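Local coordinates for uncharacterized protein (Pseudomonas protegens, PDB 4KT3), which acts as a type VI secretion effector, a peptidoglycan glycoside hydrolase of the glucosaminidase family, held here in complex with its immunity protein, at residues Leu81-Ser86 and Lys107-Asp112; Leu63-Gln68 and Arg162-Ile167. All blocks are in the same frame, centred on the assembly; numbering follows the deposited sequence.

Contact 1 (Leu81-Ser86 and Lys107-Asp112); sequences LNNYFS and KVAKFD
L81, N82 and N83 run alongside A109, K110 and F111 where helix 76-81 ends and the chain passes into a type I beta turn, N83 to S86. The partner strand, 108-110, belongs to the small two-stranded antiparallel sheet it forms with 96-98 within this lysozyme-clan fold.

One backbone hydrogen bond ties the helix end to the strand: F111 N donates to L81 O at 2.9 Å. N82 leaves helical geometry with positive phi, a conformation asparagine tolerates well.

Two asparagine amides add side-chain bonds to carbonyls. N82 ND2 reaches F111 O at 3.1 Å; the acceptor lies in the amide plane of N82, but the donor stands above the carbonyl plane of F111. N83 swings its CG anti to the backbone N (chi1 -177°), which carries ND2 to A109 O at 2.9 Å in a bond bent to 138° at the hydrogen. The other end of this amide, OD1, accepts from M87 N, so a short side chain with both donor and acceptor suits the turn.

Van der Waals contacts flank these bonds. L81 splits its branches: CD1 meets V108 CG2 at 3.8 Å, the two side chains crossing at about a right angle, while CD2 lies against the extended methylenes of K110. F111 rests on S117 and S120 of helix 114-129.

A ring edge against an amide completes the account. The F111 ring stands nearly perpendicular to the N83 amide, and its edge carbon CE2 approaches N83 CG at 3.6 Å.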
loop_
_atom_site.group_PDB
_atom_site.type_symbol
_atom_site.label_atom_id
_atom_site.label_comp_id
_atom_site.label_asym_id
_atom_site.label_seq_id
_atom_site.Cartn_x
_atom_site.Cartn_y
_atom_site.Cartn_z
ATOM N N LEU A 81 -0.262 -5.772 14.702
ATOM C CA LEU A 81 -0.832 -7.128 14.813
ATOM C C LEU A 81 0.012 -8.199 14.124
ATOM O O LEU A 81 -0.352 -9.383 14.124
ATOM C CB LEU A 81 -2.254 -7.170 14.246
ATOM C CG LEU A 81 -3.208 -6.061 14.695
ATOM C CD1 LEU A 81 -4.591 -6.276 14.087
ATOM C CD2 LEU A 81 -3.299 -5.960 16.210
ATOM N N ASN A 82 1.141 -7.791 13.558
ATOM C CA ASN A 82 2.016 -8.688 12.798
ATOM C C ASN A 82 1.281 -9.416 11.685
ATOM O O ASN A 82 1.668 -10.512 11.300
ATOM C CB ASN A 82 2.707 -9.708 13.708
ATOM C CG ASN A 82 3.594 -9.061 14.731
ATOM O OD1 ASN A 82 4.370 -8.161 14.421
ATOM N ND2 ASN A 82 3.501 -9.522 15.964
ATOM N N ASN A 83 0.217 -8.810 11.169
ATOM C CA ASN A 83 -0.580 -9.471 10.144
ATOM C C ASN A 83 -0.228 -8.857 8.802
ATOM O O ASN A 83 -0.880 -7.903 8.356
ATOM C CB ASN A 83 -2.065 -9.335 10.474
ATOM C CG ASN A 83 -2.974 -10.057 9.489
ATOM O OD1 ASN A 83 -2.546 -10.556 8.444
ATOM N ND2 ASN A 83 -4.266 -10.085 9.814
ATOM N N TYR A 84 0.813 -9.405 8.176
ATOM C CA TYR A 84 1.372 -8.820 6.951
ATOM C C TYR A 84 0.632 -9.260 5.687
ATOM O O TYR A 84 0.990 -8.850 4.592
ATOM C CB TYR A 84 2.875 -9.091 6.850
ATOM C CG TYR A 84 3.698 -8.281 7.809
ATOM C CD1 TYR A 84 3.819 -8.652 9.140
ATOM C CD2 TYR A 84 4.374 -7.145 7.385
ATOM C CE1 TYR A 84 4.578 -7.902 10.028
ATOM C CE2 TYR A 84 5.126 -6.399 8.260
ATOM C CZ TYR A 84 5.221 -6.779 9.581
ATOM O OH TYR A 84 5.973 -6.021 10.462
ATOM N N PHE A 85 -0.422 -10.060 5.845
ATOM C CA PHE A 85 -1.231 -10.498 4.705
ATOM C C PHE A 85 -2.679 -10.058 4.861
ATOM O O PHE A 85 -3.558 -10.489 4.104
ATOM C CB PHE A 85 -1.078 -12.021 4.527
ATOM C CG PHE A 85 0.302 -12.399 4.074
ATOM C CD1 PHE A 85 1.335 -12.520 4.993
ATOM C CD2 PHE A 85 0.592 -12.554 2.726
ATOM C CE1 PHE A 85 2.613 -12.791 4.583
ATOM C CE2 PHE A 85 1.883 -12.849 2.313
ATOM C CZ PHE A 85 2.891 -12.963 3.248
ATOM N N SER A 86 -2.898 -9.163 5.832
ATOM C CA SER A 86 -4.223 -8.647 6.179
ATOM C C SER A 86 -5.302 -9.731 6.162
ATOM O O SER A 86 -6.395 -9.541 5.615
ATOM C CB SER A 86 -4.613 -7.475 5.268
ATOM O OG SER A 86 -3.677 -6.420 5.407
ATOM N N LYS A 107 -13.410 -8.903 11.386
ATOM C CA LYS A 107 -12.232 -8.825 12.227
ATOM C C LYS A 107 -11.015 -9.273 11.437
ATOM O O LYS A 107 -11.131 -10.063 10.502
ATOM C CB LYS A 107 -12.410 -9.683 13.475
ATOM C CG LYS A 107 -13.520 -9.194 14.395
ATOM C CD LYS A 107 -13.383 -9.816 15.770
ATOM C CE LYS A 107 -14.552 -9.478 16.671
ATOM N NZ LYS A 107 -14.393 -10.136 17.997
ATOM N N VAL A 108 -9.854 -8.740 11.806
ATOM C CA VAL A 108 -8.589 -9.197 11.249
ATOM C C VAL A 108 -7.780 -9.923 12.317
ATOM O O VAL A 108 -7.856 -9.614 13.514
ATOM C CB VAL A 108 -7.743 -8.053 10.628
ATOM C CG1 VAL A 108 -8.454 -7.468 9.410
ATOM C CG2 VAL A 108 -7.459 -6.961 11.643
ATOM N N ALA A 109 -7.009 -10.891 11.863
ATOM C CA ALA A 109 -6.225 -11.734 12.753
ATOM C C ALA A 109 -5.014 -11.007 13.326
ATOM O O ALA A 109 -4.476 -10.081 12.716
ATOM C CB ALA A 109 -5.764 -12.955 12.000
ATOM N N LYS A 110 -4.584 -11.467 14.501
ATOM C CA LYS A 110 -3.308 -11.066 15.092
ATOM C C LYS A 110 -2.394 -12.289 15.085
ATOM O O LYS A 110 -2.867 -13.410 15.280
ATOM C CB LYS A 110 -3.497 -10.620 16.543
ATOM C CG LYS A 110 -4.540 -9.562 16.769
ATOM C CD LYS A 110 -4.597 -9.176 18.243
ATOM C CE LYS A 110 -5.549 -8.014 18.475
ATOM N NZ LYS A 110 -5.465 -7.484 19.866
ATOM N N PHE A 111 -1.101 -12.061 14.866
ATOM C CA PHE A 111 -0.091 -13.119 14.868
ATOM C C PHE A 111 1.114 -12.786 15.745
ATOM O O PHE A 111 1.309 -11.635 16.153
ATOM C CB PHE A 111 0.397 -13.386 13.443
ATOM C CG PHE A 111 -0.682 -13.830 12.514
ATOM C CD1 PHE A 111 -1.094 -15.151 12.508
ATOM C CD2 PHE A 111 -1.307 -12.930 11.667
ATOM C CE1 PHE A 111 -2.100 -15.561 11.680
ATOM C CE2 PHE A 111 -2.307 -13.342 10.828
ATOM C CZ PHE A 111 -2.715 -14.659 10.836
ATOM N N ASP A 112 1.952 -13.792 15.990
ATOM C CA ASP A 112 3.191 -13.597 16.749
ATOM C C ASP A 112 4.283 -12.887 15.954
ATOM O O ASP A 112 5.194 -12.287 16.542
ATOM C CB ASP A 112 3.742 -14.944 17.221
ATOM C CG ASP A 112 3.081 -15.454 18.484
ATOM O OD1 ASP A 112 2.752 -14.653 19.379
ATOM O OD2 ASP A 112 2.915 -16.689 18.586
#

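Contact 2 (Leu63-Gln68 and Arg162-Ile167); sequences LGLAAQ and RYLADI
The hydroxyl of Y163 is gripped on several fronts. A water donates to Y163 OH at 2.9 Å and also to Q68 OE1 at 2.8 Å, bridging the two helices, while E94 and N96 of the immunity protein, the putative lipoprotein chain, hydrogen-bond to the same hydroxyl. Q68 is likewise held from both ends of its amide, because NE2 donates to the carbonyl of Y79 of that chain. With both amide atoms engaged, the rotation of the group is probably well defined, and a glutamine, with a donor and an acceptor on a long stem, suits the position.

The bend of Q68 at chi2 (72°) brings the amide across the tyrosine at about a right angle. OE1 lies in the plane of the Y163 ring, at its edge, 3.4 Å from CE1; no direct hydrogen bond joins the two side chains.

Away from the water the helices meet through I167 and L164, whose methyl groups pack on both carbon and oxygen atoms of 63-68. I167 uses both branches: CG2, anti to the backbone N, settles against G64 O at 3.5 Å and faces A67 CB, whereas CD1 presses on Q68, 3.4 Å from OE1. L164 CD1 meets Q68 CB at 4.0 Å. Glycine suits position 64 because, with no side chain there, I167 CG2 can reach the backbone itself.

The two helix segments cross steeply, at 113° between their directions, with their axes 9.1 Å apart at closest approach. L65 and L164 both lean on L142 of helix 135-144, L63 packs against helix 35-54, and A67 also touches V171 farther along helix 160-174, so helix 59-70 is enclosed by several helices near the centre of the chain.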
loop_
_atom_site.group_PDB
_atom_site.type_symbol
_atom_site.label_atom_id
_atom_site.label_comp_id
_atom_site.label_asym_id
_atom_site.label_seq_id
_atom_site.Cartn_x
_atom_site.Cartn_y
_atom_site.Cartn_z
ATOM N N LEU A 63 6.520 -12.220 -1.104
ATOM C CA LEU A 63 6.949 -10.980 -0.488
ATOM C C LEU A 63 6.210 -9.789 -1.104
ATOM O O LEU A 63 5.864 -8.833 -0.408
ATOM C CB LEU A 63 8.465 -10.842 -0.633
ATOM C CG LEU A 63 9.126 -9.623 0.022
ATOM C CD1 LEU A 63 8.811 -9.512 1.509
ATOM C CD2 LEU A 63 10.647 -9.652 -0.184
ATOM N N GLY A 64 5.954 -9.866 -2.407
ATOM C CA GLY A 64 5.169 -8.857 -3.111
ATOM C C GLY A 64 3.753 -8.768 -2.570
ATOM O O GLY A 64 3.210 -7.670 -2.403
ATOM N N LEU A 65 3.134 -9.917 -2.313
ATOM C CA LEU A 65 1.811 -9.922 -1.703
ATOM C C LEU A 65 1.860 -9.248 -0.330
ATOM O O LEU A 65 1.000 -8.410 -0.026
ATOM C CB LEU A 65 1.214 -11.326 -1.621
ATOM C CG LEU A 65 -0.178 -11.394 -0.977
ATOM C CD1 LEU A 65 -1.204 -10.540 -1.715
ATOM C CD2 LEU A 65 -0.642 -12.850 -0.901
ATOM N N ALA A 66 2.866 -9.563 0.481
ATOM C CA ALA A 66 2.983 -8.906 1.781
ATOM C C ALA A 66 3.160 -7.384 1.615
ATOM O O ALA A 66 2.613 -6.606 2.390
ATOM C CB ALA A 66 4.123 -9.494 2.575
ATOM N N ALA A 67 3.948 -6.960 0.629
ATOM C CA ALA A 67 4.157 -5.525 0.390
ATOM C C ALA A 67 2.840 -4.819 0.043
ATOM O O ALA A 67 2.601 -3.689 0.468
ATOM C CB ALA A 67 5.172 -5.311 -0.720
ATOM N N GLN A 68 2.026 -5.469 -0.776
ATOM C CA GLN A 68 0.698 -4.983 -1.138
ATOM C C GLN A 68 -0.227 -4.874 0.080
ATOM O O GLN A 68 -0.914 -3.875 0.269
ATOM C CB GLN A 68 0.102 -5.957 -2.165
ATOM C CG GLN A 68 -1.419 -5.961 -2.312
ATOM C CD GLN A 68 -1.975 -4.722 -2.993
ATOM O OE1 GLN A 68 -1.355 -3.656 -2.999
ATOM N NE2 GLN A 68 -3.175 -4.856 -3.560
ATOM N N ARG A 162 -2.717 -7.147 -12.787
ATOM C CA ARG A 162 -1.604 -6.392 -13.333
ATOM C C ARG A 162 -0.988 -5.515 -12.246
ATOM O O ARG A 162 0.235 -5.350 -12.186
ATOM C CB ARG A 162 -2.063 -5.546 -14.514
ATOM C CG ARG A 162 -0.947 -4.805 -15.224
ATOM C CD ARG A 162 -0.027 -5.762 -15.963
ATOM N NE ARG A 162 1.155 -6.103 -15.181
ATOM C CZ ARG A 162 2.036 -7.041 -15.523
ATOM N NH1 ARG A 162 1.869 -7.745 -16.636
ATOM N NH2 ARG A 162 3.084 -7.278 -14.750
ATOM N N TYR A 163 -1.842 -4.947 -11.391
ATOM C CA TYR A 163 -1.379 -4.098 -10.304
ATOM C C TYR A 163 -0.503 -4.904 -9.328
ATOM O O TYR A 163 0.591 -4.474 -8.963
ATOM C CB TYR A 163 -2.575 -3.443 -9.591
ATOM C CG TYR A 163 -2.191 -2.529 -8.439
ATOM C CD1 TYR A 163 -2.105 -3.013 -7.141
ATOM C CD2 TYR A 163 -1.915 -1.190 -8.652
ATOM C CE1 TYR A 163 -1.735 -2.183 -6.085
ATOM C CE2 TYR A 163 -1.556 -0.352 -7.607
ATOM C CZ TYR A 163 -1.472 -0.854 -6.328
ATOM O OH TYR A 163 -1.120 -0.038 -5.283
ATOM N N LEU A 164 -0.971 -6.084 -8.923
ATOM C CA LEU A 164 -0.199 -6.903 -8.001
ATOM C C LEU A 164 1.066 -7.423 -8.684
ATOM O O LEU A 164 2.132 -7.470 -8.073
ATOM C CB LEU A 164 -1.028 -8.078 -7.488
ATOM C CG LEU A 164 -0.313 -9.070 -6.557
ATOM C CD1 LEU A 164 0.295 -8.372 -5.362
ATOM C CD2 LEU A 164 -1.292 -10.121 -6.080
ATOM N N ALA A 165 0.941 -7.826 -9.944
ATOM C CA ALA A 165 2.087 -8.343 -10.675
ATOM C C ALA A 165 3.196 -7.289 -10.752
ATOM O O ALA A 165 4.381 -7.613 -10.645
ATOM C CB ALA A 165 1.668 -8.811 -12.076
ATOM N N ASP A 166 2.813 -6.027 -10.916
ATOM C CA ASP A 166 3.790 -4.939 -10.947
ATOM C C ASP A 166 4.502 -4.785 -9.603
ATOM O O ASP A 166 5.704 -4.515 -9.563
ATOM C CB ASP A 166 3.132 -3.620 -11.356
ATOM C CG ASP A 166 2.820 -3.561 -12.847
ATOM O OD1 ASP A 166 3.282 -4.455 -13.592
ATOM O OD2 ASP A 166 2.120 -2.615 -13.276
ATOM N N ILE A 167 3.768 -4.956 -8.506
ATOM C CA ILE A 167 4.386 -4.912 -7.175
ATOM C C ILE A 167 5.386 -6.054 -7.015
ATOM O O ILE A 167 6.483 -5.858 -6.480
ATOM C CB ILE A 167 3.331 -4.976 -6.059
ATOM C CG1 ILE A 167 2.551 -3.660 -6.028
ATOM C CG2 ILE A 167 3.983 -5.220 -4.708
ATOM C CD1 ILE A 167 1.367 -3.672 -5.080
HETATM O O HOH W 1 -2.308 -1.062 -2.885
#

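How the contacts relate
Contacts 1 and 2 have centres about 18 Å apart, on opposite sides of the chain's centre, yet they meet through helix 59-70. F85, from the turn of contact 1, lays its ring on that helix: F85 CZ lies 3.7 Å from A66 CB, and F85 CD2 lies 3.8 Å from L65 CD2. In sequence, both segments of contact 1 fall between those of contact 2, and all four belong to the glucosaminidase-like part of the chain. The immunity protein reaches both: its Y79 bonds through its hydroxyl to S86 and through its carbonyl to Q68. One inhibitor residue thus spans the two regions, consistent with an immunity protein that covers a functional surface of the enzyme.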